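Uncharacterized protein PA2218 (Pseudomonas aeruginosa, PDB 2HDW) has an alpha/beta hydrolase fold and probably acts as a hydrolase, though its natural substrate is unknown. Local coordinates at residues L85-N90 with L165-R170; R123-L128 with F362-L367; R69-A74 with V159-L164; A117-E122 with I354-I359; E110-L115 with I176-W181. All blocks are in the same frame, centred on the assembly; numbering follows the deposited sequence.

Contact 1: residues L85-N90 with L165-R170; sequences LYLPKN and LPEVNR
Leu85 and Leu87, on the outgoing end of strand 80-88, face a type I beta turn that runs from Leu165 to Val168, with the backbones well separated: the closest alpha carbons, Leu87 CA and Glu167 CA, are 8.4 Å apart. No hydrogen bond spans that distance, so side chains alone bridge it. Leu85 and Leu165 reach toward each other tip to tip. Leu165 CD1 fits against both branches of Leu85, 3.6 Å from CD1 and 3.8 Å from CD2, and Leu85 also rests on Val126 and Leu128 of the neighbouring strand. With CG anti to the backbone N (chi1 175°), Leu85 extends its fork toward the turn. Two residues further along each segment the partners change. Leu87 CD2 lies against the aliphatic part of Glu167, 3.7 Å from its CG, the two side chains crossing nearly at right angles. The Glu167 chain is bent at chi2 (82°), which puts CG and the carboxylate carbon CD against the leucine methyl. Turn closure comes from Val168 N donating to Leu165 O at 3.1 Å. Branched leucines suit the buried end of this seam, and a glutamate suits its margin, because its methylenes can pack while the residue stays partly exposed; its side chain also touches Arg91. Between the two segments the chemistry is dispersive packing alone; the directional bonds that tie the turn down go to Leu96 and Arg95.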
# COMPACT_ATOMS: atom_id res chain seq x y z
N LEU A 85 12.48 7.66 4.76
CA LEU A 85 12.47 8.87 3.95
C LEU A 85 13.70 8.88 3.06
O LEU A 85 14.82 8.69 3.54
CB LEU A 85 12.48 10.09 4.87
CG LEU A 85 12.59 11.48 4.24
CD1 LEU A 85 11.32 11.81 3.47
CD2 LEU A 85 12.84 12.49 5.33
N TYR A 86 13.49 9.11 1.76
CA TYR A 86 14.59 9.15 0.79
C TYR A 86 14.60 10.50 0.08
O TYR A 86 13.57 10.97 -0.38
CB TYR A 86 14.41 8.05 -0.26
CG TYR A 86 14.36 6.64 0.29
CD1 TYR A 86 15.50 5.83 0.33
CD2 TYR A 86 13.16 6.11 0.77
CE1 TYR A 86 15.44 4.52 0.83
CE2 TYR A 86 13.09 4.82 1.27
CZ TYR A 86 14.22 4.03 1.30
OH TYR A 86 14.12 2.75 1.80
N LEU A 87 15.78 11.11 -0.01
CA LEU A 87 15.92 12.40 -0.68
C LEU A 87 17.08 12.38 -1.67
O LEU A 87 18.08 11.69 -1.46
CB LEU A 87 16.17 13.53 0.33
CG LEU A 87 15.16 13.78 1.45
CD1 LEU A 87 15.28 12.69 2.51
CD2 LEU A 87 15.45 15.14 2.08
N PRO A 88 16.96 13.14 -2.76
CA PRO A 88 18.02 13.21 -3.77
C PRO A 88 19.21 13.95 -3.14
O PRO A 88 19.01 14.79 -2.27
CB PRO A 88 17.39 14.02 -4.90
CG PRO A 88 15.91 13.80 -4.72
CD PRO A 88 15.75 13.84 -3.22
N LYS A 89 20.43 13.63 -3.57
CA LYS A 89 21.63 14.29 -3.05
C LYS A 89 21.96 15.52 -3.91
O LYS A 89 21.47 15.65 -5.03
CB LYS A 89 22.83 13.35 -3.07
CG LYS A 89 22.80 12.22 -2.04
CD LYS A 89 24.09 11.41 -2.11
CE LYS A 89 24.15 10.34 -1.05
NZ LYS A 89 24.14 10.93 0.32
N ASN A 90 22.81 16.40 -3.39
CA ASN A 90 23.23 17.60 -4.12
C ASN A 90 22.02 18.33 -4.71
O ASN A 90 21.93 18.54 -5.92
CB ASN A 90 24.20 17.22 -5.25
CG ASN A 90 25.47 16.59 -4.72
OD1 ASN A 90 26.05 15.70 -5.35
ND2 ASN A 90 25.92 17.05 -3.55
N LEU A 165 8.48 18.95 5.65
CA LEU A 165 9.92 18.85 5.46
C LEU A 165 10.48 20.11 4.80
O LEU A 165 9.91 20.63 3.84
CB LEU A 165 10.27 17.63 4.60
CG LEU A 165 10.06 16.26 5.25
CD1 LEU A 165 10.42 15.19 4.25
CD2 LEU A 165 10.92 16.13 6.50
N PRO A 166 11.61 20.61 5.31
CA PRO A 166 12.20 21.81 4.72
C PRO A 166 12.62 21.63 3.27
O PRO A 166 12.69 22.60 2.51
CB PRO A 166 13.38 22.11 5.65
CG PRO A 166 13.72 20.77 6.23
CD PRO A 166 12.36 20.18 6.50
N GLU A 167 12.88 20.39 2.87
CA GLU A 167 13.31 20.11 1.50
C GLU A 167 12.16 19.96 0.51
O GLU A 167 12.38 19.87 -0.70
CB GLU A 167 14.16 18.84 1.45
CG GLU A 167 15.42 18.88 2.29
CD GLU A 167 15.18 18.58 3.76
OE1 GLU A 167 14.02 18.35 4.15
OE2 GLU A 167 16.17 18.56 4.53
N VAL A 168 10.92 19.95 1.00
CA VAL A 168 9.79 19.76 0.11
C VAL A 168 8.85 20.94 -0.04
O VAL A 168 8.73 21.79 0.84
CB VAL A 168 8.92 18.55 0.55
CG1 VAL A 168 9.80 17.34 0.85
CG2 VAL A 168 8.09 18.92 1.76
N ASN A 169 8.18 20.97 -1.19
CA ASN A 169 7.19 21.99 -1.50
C ASN A 169 5.84 21.32 -1.26
O ASN A 169 5.39 20.52 -2.07
CB ASN A 169 7.30 22.41 -2.97
CG ASN A 169 6.32 23.52 -3.33
OD1 ASN A 169 5.18 23.52 -2.87
ND2 ASN A 169 6.76 24.46 -4.16
N ARG A 170 5.20 21.64 -0.14
CA ARG A 170 3.91 21.04 0.21
C ARG A 170 2.83 21.11 -0.88
O ARG A 170 1.84 20.37 -0.82
CB ARG A 170 3.37 21.67 1.50
CG ARG A 170 2.87 23.10 1.36
CD ARG A 170 2.56 23.68 2.73
NE ARG A 170 3.74 23.57 3.58
CZ ARG A 170 3.74 23.77 4.90
NH1 ARG A 170 2.61 24.10 5.53
NH2 ARG A 170 4.86 23.64 5.58

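Contact 2: residues R123-L128 with F362-L367; sequences RGFVTL and FFDEHL
Apolar packing is centred on Phe125, which projects from just before strand 126-130 onto the last turn of the C-terminal helix, 356-366. Phe125 CE1 lies 3.7 Å from Phe363 CB, so it is the root of that second phenylalanine, rather than its ring, that the first one meets; the two side chains cross at about a right angle. Leu367 adds a looser touch, its CD2 standing 4.2 Å from Phe125 CE1. Phe125 also rests on Pro97 and Ile99, and the Phe363 side chain touches Ile99 too. The polar approach is made by Asp364, whose OD1 comes within 3.2 Å of Phe125 CZ, with carboxylate and ring planes only 22° apart. OD1 approaches obliquely rather than along the C-H bond of CZ, so any electrostatic gain from the weakly positive ring rim is probably small; the acid itself is exposed, as befits the outer side of the helix. Backbone bonds shape both segments. Leu367 N donates to Phe363 O at 2.7 Å, and Leu367 O accepts from Arg172 NE. On the other side Gly124, at a positive phi of 97° that a residue without CB adopts readily, is the C-prime residue of a Schellman motif ending helix 112-122, and this turn sends Phe125 inward. A last helix packed across the central parallel strands in this way is characteristic of the alpha/beta hydrolase fold.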
# COMPACT_ATOMS: atom_id res chain seq x y z
N ARG A 123 15.01 9.54 -9.05
CA ARG A 123 14.40 10.26 -10.16
C ARG A 123 14.16 11.74 -9.82
O ARG A 123 13.48 12.44 -10.57
CB ARG A 123 13.08 9.61 -10.57
CG ARG A 123 13.18 8.13 -10.91
CD ARG A 123 14.12 7.88 -12.07
NE ARG A 123 14.36 6.45 -12.30
CZ ARG A 123 13.85 5.75 -13.32
NH1 ARG A 123 13.07 6.34 -14.21
NH2 ARG A 123 14.14 4.47 -13.44
N GLY A 124 14.68 12.19 -8.69
CA GLY A 124 14.52 13.59 -8.31
C GLY A 124 13.41 13.96 -7.34
O GLY A 124 13.17 15.14 -7.10
N PHE A 125 12.71 12.97 -6.79
CA PHE A 125 11.62 13.27 -5.85
C PHE A 125 12.03 12.96 -4.41
O PHE A 125 12.90 12.13 -4.16
CB PHE A 125 10.38 12.44 -6.20
CG PHE A 125 9.84 12.69 -7.59
CD1 PHE A 125 8.87 13.67 -7.81
CD2 PHE A 125 10.32 11.97 -8.68
CE1 PHE A 125 8.39 13.92 -9.10
CE2 PHE A 125 9.83 12.22 -9.98
CZ PHE A 125 8.87 13.19 -10.19
N VAL A 126 11.41 13.65 -3.46
CA VAL A 126 11.65 13.37 -2.05
C VAL A 126 10.58 12.30 -1.82
O VAL A 126 9.43 12.51 -2.18
CB VAL A 126 11.33 14.58 -1.16
CG1 VAL A 126 11.25 14.14 0.29
CG2 VAL A 126 12.40 15.65 -1.33
N THR A 127 10.95 11.15 -1.25
CA THR A 127 9.98 10.09 -1.06
C THR A 127 9.90 9.49 0.33
O THR A 127 10.82 9.62 1.14
CB THR A 127 10.22 8.94 -2.05
OG1 THR A 127 11.50 8.34 -1.78
CG2 THR A 127 10.21 9.46 -3.49
N LEU A 128 8.79 8.82 0.59
CA LEU A 128 8.54 8.22 1.89
C LEU A 128 7.76 6.91 1.76
O LEU A 128 6.71 6.87 1.12
CB LEU A 128 7.76 9.22 2.74
CG LEU A 128 7.45 8.97 4.21
CD1 LEU A 128 8.75 8.89 5.02
CD2 LEU A 128 6.58 10.11 4.74
N PHE A 362 5.05 11.19 -15.22
CA PHE A 362 3.71 11.54 -14.78
C PHE A 362 3.76 12.59 -13.67
O PHE A 362 3.14 13.65 -13.76
CB PHE A 362 3.00 10.29 -14.27
CG PHE A 362 1.63 10.54 -13.70
CD1 PHE A 362 0.54 10.73 -14.53
CD2 PHE A 362 1.43 10.54 -12.32
CE1 PHE A 362 -0.75 10.90 -14.00
CE2 PHE A 362 0.15 10.71 -11.78
CZ PHE A 362 -0.94 10.89 -12.62
N PHE A 363 4.52 12.30 -12.61
CA PHE A 363 4.61 13.24 -11.51
C PHE A 363 5.40 14.49 -11.87
O PHE A 363 5.13 15.56 -11.32
CB PHE A 363 5.21 12.56 -10.27
CG PHE A 363 4.27 11.59 -9.60
CD1 PHE A 363 3.04 12.02 -9.11
CD2 PHE A 363 4.61 10.24 -9.46
CE1 PHE A 363 2.16 11.13 -8.49
CE2 PHE A 363 3.74 9.34 -8.84
CZ PHE A 363 2.52 9.79 -8.35
N ASP A 364 6.37 14.38 -12.77
CA ASP A 364 7.14 15.57 -13.16
C ASP A 364 6.17 16.61 -13.73
O ASP A 364 6.29 17.80 -13.44
CB ASP A 364 8.19 15.24 -14.23
CG ASP A 364 9.45 14.63 -13.65
OD1 ASP A 364 9.87 15.05 -12.55
OD2 ASP A 364 10.04 13.73 -14.29
N GLU A 365 5.22 16.16 -14.53
CA GLU A 365 4.26 17.08 -15.12
C GLU A 365 3.22 17.58 -14.14
O GLU A 365 2.96 18.78 -14.06
CB GLU A 365 3.52 16.43 -16.29
CG GLU A 365 2.63 17.43 -17.00
CD GLU A 365 1.63 16.79 -17.92
OE1 GLU A 365 2.01 15.89 -18.69
OE2 GLU A 365 0.45 17.21 -17.87
N HIS A 366 2.64 16.66 -13.38
CA HIS A 366 1.58 17.03 -12.46
C HIS A 366 1.97 17.60 -11.10
O HIS A 366 1.14 18.21 -10.42
CB HIS A 366 0.64 15.83 -12.28
CG HIS A 366 0.07 15.33 -13.57
ND1 HIS A 366 -0.66 16.14 -14.42
CD2 HIS A 366 0.13 14.12 -14.17
CE1 HIS A 366 -1.02 15.45 -15.48
NE2 HIS A 366 -0.55 14.22 -15.35
N LEU A 367 3.22 17.41 -10.69
CA LEU A 367 3.65 17.96 -9.41
C LEU A 367 4.43 19.26 -9.64
O LEU A 367 5.24 19.64 -8.77
CB LEU A 367 4.51 16.94 -8.66
CG LEU A 367 3.80 16.07 -7.62
CD1 LEU A 367 2.42 15.66 -8.09
CD2 LEU A 367 4.66 14.86 -7.30
OXT LEU A 367 4.21 19.89 -10.70

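Contact 3: residues R69-A74 with V159-L164; sequences RKVTFA and VDFISL
Strand 69-74 and helix 159-164 run at 122°, their axes approaching to 8.7 Å, and Phe73 and Phe161 mark the point where the backbones come nearest. Phe161 carries the contact. Its CG is anti to the backbone N (chi1 -179°), which holds the ring out from the helix and over the edge strand. The far end of the ring meets Val71: Phe161 CE2 is 3.5 Å from Val71 CG2, and Phe161 CZ is 3.6 Å from Val71 CB. Nearer the helix, Phe73 CD2 packs 3.5 Å from Phe161 CB. The two rings are nearly parallel, at 24°, but barely overlap, with centroids 5.4 Å apart; the close contact is of the Phe73 ring on Phe161 CB rather than ring on ring. Leu128 of strand 126-130 touches both phenylalanines and Val71. A beta-branched valine suits the strand, while a long flat phenylalanine can span the gap from the helix. At the margin, a water donates to Ala74 O (2.7 Å) and to Asp160 OD2 (2.8 Å), while Asp160 OD1 forms a salt bridge with Arg194. An aromatic and aliphatic patch with a hydrated polar border thus seats helix 148-164 on the outermost strand.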
# COMPACT_ATOMS: atom_id res chain seq x y z
N ARG A 69 17.08 8.04 5.89
CA ARG A 69 16.93 8.06 7.34
C ARG A 69 15.49 7.67 7.69
O ARG A 69 14.57 7.84 6.87
CB ARG A 69 17.28 9.45 7.91
CG ARG A 69 16.26 10.56 7.66
CD ARG A 69 16.64 11.78 8.50
NE ARG A 69 15.51 12.68 8.75
CZ ARG A 69 15.11 13.64 7.92
NH1 ARG A 69 15.74 13.83 6.77
NH2 ARG A 69 14.07 14.40 8.25
N LYS A 70 15.29 7.13 8.89
CA LYS A 70 13.96 6.70 9.31
C LYS A 70 13.25 7.80 10.09
O LYS A 70 13.88 8.55 10.83
CB LYS A 70 14.06 5.43 10.16
CG LYS A 70 15.12 4.44 9.66
CD LYS A 70 14.55 3.10 9.22
CE LYS A 70 14.08 2.26 10.39
NZ LYS A 70 13.99 0.81 10.03
N VAL A 71 11.94 7.91 9.91
CA VAL A 71 11.17 8.92 10.61
C VAL A 71 9.88 8.34 11.16
O VAL A 71 9.53 7.20 10.85
CB VAL A 71 10.81 10.10 9.68
CG1 VAL A 71 12.07 10.74 9.14
CG2 VAL A 71 9.91 9.61 8.54
N THR A 72 9.20 9.12 12.00
CA THR A 72 7.94 8.71 12.58
C THR A 72 6.99 9.90 12.57
O THR A 72 7.42 11.06 12.48
CB THR A 72 8.11 8.22 14.04
OG1 THR A 72 8.51 9.32 14.87
CG2 THR A 72 9.15 7.12 14.11
N PHE A 73 5.70 9.62 12.65
CA PHE A 73 4.67 10.66 12.66
C PHE A 73 3.35 10.01 13.04
O PHE A 73 3.14 8.82 12.79
CB PHE A 73 4.59 11.32 11.27
CG PHE A 73 4.46 10.34 10.15
CD1 PHE A 73 3.23 9.75 9.85
CD2 PHE A 73 5.57 9.99 9.39
CE1 PHE A 73 3.11 8.82 8.82
CE2 PHE A 73 5.46 9.06 8.35
CZ PHE A 73 4.23 8.47 8.06
N ALA A 74 2.45 10.79 13.64
CA ALA A 74 1.17 10.23 14.06
C ALA A 74 0.02 10.51 13.09
O ALA A 74 0.11 11.43 12.27
CB ALA A 74 0.81 10.75 15.45
N VAL A 159 1.28 12.16 4.28
CA VAL A 159 1.34 13.41 3.53
C VAL A 159 1.56 14.55 4.52
O VAL A 159 2.26 15.51 4.23
CB VAL A 159 0.04 13.64 2.73
CG1 VAL A 159 0.04 15.04 2.11
CG2 VAL A 159 -0.08 12.59 1.63
N ASP A 160 0.95 14.44 5.71
CA ASP A 160 1.12 15.45 6.75
C ASP A 160 2.61 15.65 7.05
O ASP A 160 3.09 16.78 7.17
CB ASP A 160 0.43 15.03 8.06
CG ASP A 160 -1.07 15.24 8.04
OD1 ASP A 160 -1.61 15.81 7.07
OD2 ASP A 160 -1.72 14.83 9.04
N PHE A 161 3.33 14.54 7.20
CA PHE A 161 4.74 14.61 7.54
C PHE A 161 5.63 15.09 6.41
O PHE A 161 6.40 16.03 6.58
CB PHE A 161 5.24 13.24 8.01
CG PHE A 161 6.70 13.25 8.39
CD1 PHE A 161 7.10 13.71 9.64
CD2 PHE A 161 7.67 12.83 7.49
CE1 PHE A 161 8.45 13.77 9.98
CE2 PHE A 161 9.02 12.88 7.82
CZ PHE A 161 9.41 13.35 9.06
N ILE A 162 5.53 14.44 5.26
CA ILE A 162 6.36 14.79 4.12
C ILE A 162 6.18 16.27 3.76
O ILE A 162 7.13 16.93 3.32
CB ILE A 162 6.03 13.87 2.90
CG1 ILE A 162 7.21 13.82 1.94
CG2 ILE A 162 4.77 14.36 2.18
CD1 ILE A 162 7.21 12.60 1.04
N SER A 163 4.98 16.80 3.99
CA SER A 163 4.64 18.19 3.69
C SER A 163 5.40 19.24 4.48
O SER A 163 5.68 20.32 3.96
CB SER A 163 3.14 18.44 3.95
OG SER A 163 2.34 17.76 3.01
N LEU A 164 5.73 18.94 5.73
CA LEU A 164 6.43 19.90 6.57
C LEU A 164 7.95 19.87 6.44
O LEU A 164 8.63 20.69 7.06
CB LEU A 164 6.03 19.69 8.03
CG LEU A 164 4.52 19.72 8.32
CD1 LEU A 164 4.29 19.76 9.82
CD2 LEU A 164 3.87 20.93 7.64
O HOH W 1 -1.85 12.94 11.16

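Contact 4: residues A117-E122 with I354-I359; sequences AQTMAE and IPFDRI
Two helices of the same layer of this alpha/beta hydrolase fold meet here: Thr119 and Met120 of helix 112-122 pack on Phe356 and Ile359 in the first turn of the C-terminal helix, 356-366. The contact is buried and held by side chains alone. Its centre is a CH-pi interaction in which the Thr119 methyl sits squarely over the Phe356 ring, CG2 being 3.5 Å from the centroid and 5° off the ring normal. Threonine serves both roles well: CG2, anti to the backbone N (chi1 for OG1 -57°), turns to the aromatic face, while OG1 is hydrogen-bonded to Leu115 O of its own helix. Met120 approaches the same ring obliquely, SD lying 3.9 Å from Phe356 CD1 in a Met-aromatic contact. Bends at chi2 and chi3 then carry its CE to Ile359 CG2, 3.8 Å away, so one flexible thioether touches both an aromatic and a branched neighbour. Tyr116 meets Phe356 edge-to-face. Pro355 occupies the N-cap position and centres an inverse gamma turn, which brings the preceding residue back against the ring. Phe356 is therefore clamped on both faces: opposite the threonine methyl, Ile354 CG2 lies 3.5 Å above the ring plane, over its centre.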
# COMPACT_ATOMS: atom_id res chain seq x y z
N ALA A 117 10.05 3.87 -3.51
CA ALA A 117 10.47 5.14 -2.92
C ALA A 117 11.92 5.49 -3.23
O ALA A 117 12.23 6.63 -3.59
CB ALA A 117 10.25 5.11 -1.41
N GLN A 118 12.83 4.53 -3.09
CA GLN A 118 14.23 4.80 -3.37
C GLN A 118 14.44 5.09 -4.85
O GLN A 118 15.19 6.00 -5.20
CB GLN A 118 15.12 3.63 -2.95
CG GLN A 118 16.60 3.96 -3.10
CD GLN A 118 17.52 2.89 -2.56
OE1 GLN A 118 17.65 1.81 -3.14
NE2 GLN A 118 18.17 3.19 -1.45
N THR A 119 13.79 4.32 -5.70
CA THR A 119 13.91 4.47 -7.14
C THR A 119 13.40 5.84 -7.58
O THR A 119 14.02 6.51 -8.41
CB THR A 119 13.12 3.38 -7.89
OG1 THR A 119 13.59 2.10 -7.48
CG2 THR A 119 13.31 3.52 -9.40
N MET A 120 12.27 6.27 -7.03
CA MET A 120 11.73 7.56 -7.41
C MET A 120 12.57 8.70 -6.83
O MET A 120 12.63 9.79 -7.38
CB MET A 120 10.27 7.67 -6.97
CG MET A 120 9.34 6.76 -7.79
SD MET A 120 9.34 7.13 -9.58
CE MET A 120 8.62 8.67 -9.54
N ALA A 121 13.25 8.43 -5.71
CA ALA A 121 14.13 9.43 -5.11
C ALA A 121 15.33 9.62 -6.04
O ALA A 121 15.90 10.71 -6.11
CB ALA A 121 14.59 8.97 -3.74
N GLU A 122 15.71 8.57 -6.75
CA GLU A 122 16.82 8.68 -7.69
C GLU A 122 16.33 9.47 -8.89
O GLU A 122 17.13 10.00 -9.67
CB GLU A 122 17.29 7.30 -8.17
CG GLU A 122 17.82 6.38 -7.08
CD GLU A 122 18.42 5.11 -7.65
OE1 GLU A 122 17.77 4.48 -8.52
OE2 GLU A 122 19.53 4.73 -7.24
N ILE A 354 8.21 -2.65 -14.19
CA ILE A 354 7.65 -1.45 -13.55
C ILE A 354 8.03 -0.24 -14.40
O ILE A 354 9.22 0.04 -14.58
CB ILE A 354 8.21 -1.25 -12.12
CG1 ILE A 354 7.93 -2.49 -11.26
CG2 ILE A 354 7.58 -0.02 -11.49
CD1 ILE A 354 8.56 -2.44 -9.87
N PRO A 355 7.03 0.50 -14.92
CA PRO A 355 7.31 1.68 -15.75
C PRO A 355 7.70 2.93 -14.97
O PRO A 355 6.94 3.89 -14.91
CB PRO A 355 6.00 1.86 -16.53
CG PRO A 355 4.98 1.44 -15.53
CD PRO A 355 5.59 0.20 -14.88
N PHE A 356 8.90 2.92 -14.39
CA PHE A 356 9.35 4.07 -13.61
C PHE A 356 9.52 5.33 -14.44
O PHE A 356 9.26 6.43 -13.94
CB PHE A 356 10.65 3.74 -12.88
CG PHE A 356 10.46 2.90 -11.64
CD1 PHE A 356 9.71 3.37 -10.57
CD2 PHE A 356 11.05 1.64 -11.54
CE1 PHE A 356 9.54 2.61 -9.42
CE2 PHE A 356 10.89 0.87 -10.39
CZ PHE A 356 10.14 1.35 -9.33
N ASP A 357 9.95 5.20 -15.69
CA ASP A 357 10.10 6.37 -16.55
C ASP A 357 8.75 7.09 -16.61
O ASP A 357 8.66 8.29 -16.38
CB ASP A 357 10.51 5.98 -17.98
CG ASP A 357 11.98 5.56 -18.08
OD1 ASP A 357 12.65 5.40 -17.05
OD2 ASP A 357 12.45 5.39 -19.23
N ARG A 358 7.70 6.32 -16.93
CA ARG A 358 6.35 6.85 -17.03
C ARG A 358 5.82 7.39 -15.72
O ARG A 358 5.10 8.38 -15.70
CB ARG A 358 5.39 5.76 -17.52
CG ARG A 358 4.89 5.96 -18.94
CD ARG A 358 3.52 6.61 -18.99
NE ARG A 358 3.51 7.99 -18.51
CZ ARG A 358 2.43 8.76 -18.48
NH1 ARG A 358 1.27 8.29 -18.91
NH2 ARG A 358 2.51 10.01 -18.02
N ILE A 359 6.15 6.73 -14.62
CA ILE A 359 5.70 7.19 -13.32
C ILE A 359 6.38 8.52 -12.99
O ILE A 359 5.72 9.47 -12.56
CB ILE A 359 5.98 6.14 -12.22
CG1 ILE A 359 5.18 4.86 -12.51
CG2 ILE A 359 5.62 6.70 -10.86
CD1 ILE A 359 5.43 3.72 -11.54

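Contact 5: residues E110-L115 with I176-W181; sequences EQSSGL and IGICGW
Ser112 and Ser113, opening helix 112-122, meet the tip of Ile178 at the end of strand 173-178. Just ahead of them Gln111 takes the N-cap position, and its side chain is anchored away from the strand, with OE1 accepting from Val108 N and NE2 donating to Gly272 O. Ser112 follows, its OG anti to the backbone N (chi1 -167°) and 3.9 Å from Ile178 CD1. This is only packing, for the hydroxyl is hydrogen-bonded to Tyr348 O. At Ser113 the backbone itself is touched: Ile178 CD1 lies 3.7 Å from Ser113 CA and 3.9 Å from Ser113 N, while Ser113 CB is farther, at 4.3 Å. Small serines permit this close approach, and the long isoleucine, which also rests on Ile101, bridges helix and strand. Directly beyond it comes Cys179, with phi 53° and psi -128°, in a sharp strand-to-helix turn that matches the nucleophile elbow of this fold; relatives carry their nucleophile here, so a similar role is plausible but unproven. Gly177, lacking CB, leaves room for Trp181 O, and Trp181 N closes the turn onto Ile178 O at 2.9 Å. The chemistry is apolar: one methyl from just ahead of the presumed elbow packs on the first turn of the helix.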
# COMPACT_ATOMS: atom_id res chain seq x y z
N GLU A 110 10.08 -2.19 3.94
CA GLU A 110 11.34 -2.76 3.48
C GLU A 110 11.15 -3.57 2.19
O GLU A 110 12.12 -3.98 1.55
CB GLU A 110 11.96 -3.65 4.56
CG GLU A 110 12.42 -2.90 5.82
CD GLU A 110 11.26 -2.52 6.74
OE1 GLU A 110 10.12 -2.99 6.52
OE2 GLU A 110 11.50 -1.75 7.70
N GLN A 111 9.90 -3.79 1.81
CA GLN A 111 9.61 -4.55 0.61
C GLN A 111 9.35 -3.62 -0.59
O GLN A 111 10.06 -2.62 -0.75
CB GLN A 111 8.44 -5.51 0.88
CG GLN A 111 8.82 -6.57 1.94
CD GLN A 111 7.64 -7.36 2.48
OE1 GLN A 111 6.62 -6.79 2.88
NE2 GLN A 111 7.79 -8.68 2.52
N SER A 112 8.36 -3.93 -1.41
CA SER A 112 8.07 -3.14 -2.61
C SER A 112 7.96 -1.61 -2.49
O SER A 112 8.53 -0.89 -3.31
CB SER A 112 6.81 -3.68 -3.29
OG SER A 112 6.68 -3.14 -4.60
N SER A 113 7.22 -1.11 -1.50
CA SER A 113 7.08 0.34 -1.37
C SER A 113 8.44 1.02 -1.20
O SER A 113 8.68 2.09 -1.75
CB SER A 113 6.16 0.71 -0.20
OG SER A 113 6.62 0.19 1.04
N GLY A 114 9.33 0.38 -0.45
CA GLY A 114 10.66 0.93 -0.25
C GLY A 114 11.43 0.98 -1.55
O GLY A 114 12.10 1.97 -1.84
N LEU A 115 11.34 -0.09 -2.34
CA LEU A 115 12.02 -0.14 -3.63
C LEU A 115 11.51 1.00 -4.52
O LEU A 115 12.29 1.67 -5.21
CB LEU A 115 11.77 -1.48 -4.32
CG LEU A 115 12.29 -1.61 -5.75
CD1 LEU A 115 13.80 -1.51 -5.76
CD2 LEU A 115 11.85 -2.95 -6.33
N ILE A 176 1.62 7.14 -4.50
CA ILE A 176 1.60 5.92 -5.29
C ILE A 176 1.04 4.81 -4.40
O ILE A 176 1.54 4.58 -3.29
CB ILE A 176 3.01 5.49 -5.77
CG1 ILE A 176 3.58 6.53 -6.74
CG2 ILE A 176 2.93 4.14 -6.48
CD1 ILE A 176 5.05 6.28 -7.11
N GLY A 177 -0.01 4.14 -4.87
CA GLY A 177 -0.61 3.06 -4.11
C GLY A 177 -0.35 1.74 -4.82
O GLY A 177 -0.76 1.55 -5.96
N ILE A 178 0.34 0.83 -4.14
CA ILE A 178 0.69 -0.47 -4.70
C ILE A 178 -0.21 -1.58 -4.16
O ILE A 178 -0.53 -1.62 -2.97
CB ILE A 178 2.15 -0.86 -4.35
CG1 ILE A 178 3.11 0.29 -4.66
CG2 ILE A 178 2.55 -2.11 -5.12
CD1 ILE A 178 4.50 0.10 -4.08
N CYS A 179 -0.61 -2.49 -5.05
CA CYS A 179 -1.43 -3.62 -4.65
C CYS A 179 -2.66 -3.15 -3.87
O CYS A 179 -3.39 -2.26 -4.33
CB CYS A 179 -0.57 -4.56 -3.79
SG CYS A 179 -1.19 -6.24 -3.55
N GLY A 180 -2.88 -3.73 -2.70
CA GLY A 180 -4.03 -3.35 -1.88
C GLY A 180 -4.10 -1.88 -1.53
O GLY A 180 -5.18 -1.33 -1.31
N TRP A 181 -2.95 -1.22 -1.46
CA TRP A 181 -2.96 0.20 -1.12
C TRP A 181 -3.25 1.09 -2.32
O TRP A 181 -3.32 2.32 -2.19
CB TRP A 181 -1.66 0.59 -0.43
CG TRP A 181 -1.69 0.19 1.01
CD1 TRP A 181 -1.59 -1.08 1.51
CD2 TRP A 181 -1.95 1.05 2.12
NE1 TRP A 181 -1.78 -1.06 2.88
CE2 TRP A 181 -2.00 0.23 3.28
CE3 TRP A 181 -2.15 2.43 2.26
CZ2 TRP A 181 -2.25 0.75 4.55
CZ3 TRP A 181 -2.39 2.95 3.52
CH2 TRP A 181 -2.44 2.11 4.65

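Overall arrangement
Four of the contacts bring a helix or turn to the central sheet, and contact 4 joins two helices. Contacts 1 and 3, with centres 11 Å apart, fix the end of helix 148-164 and its following turn against the outer strands, and a probable backbone hydrogen bond from Leu85 N to Arg69 O (3.0 Å) connects them. On the other face of the sheet, contacts 2 and 4 share helix 356-366, their centres 9 Å apart, and the Arg123 NH1 to Asp357 OD1 salt bridge (3.0 Å) ties them together. Contact 5 shares helix 112-122 with contact 4, 12 Å away between centres, lies nearest the middle of the chain and holds the presumed nucleophile elbow.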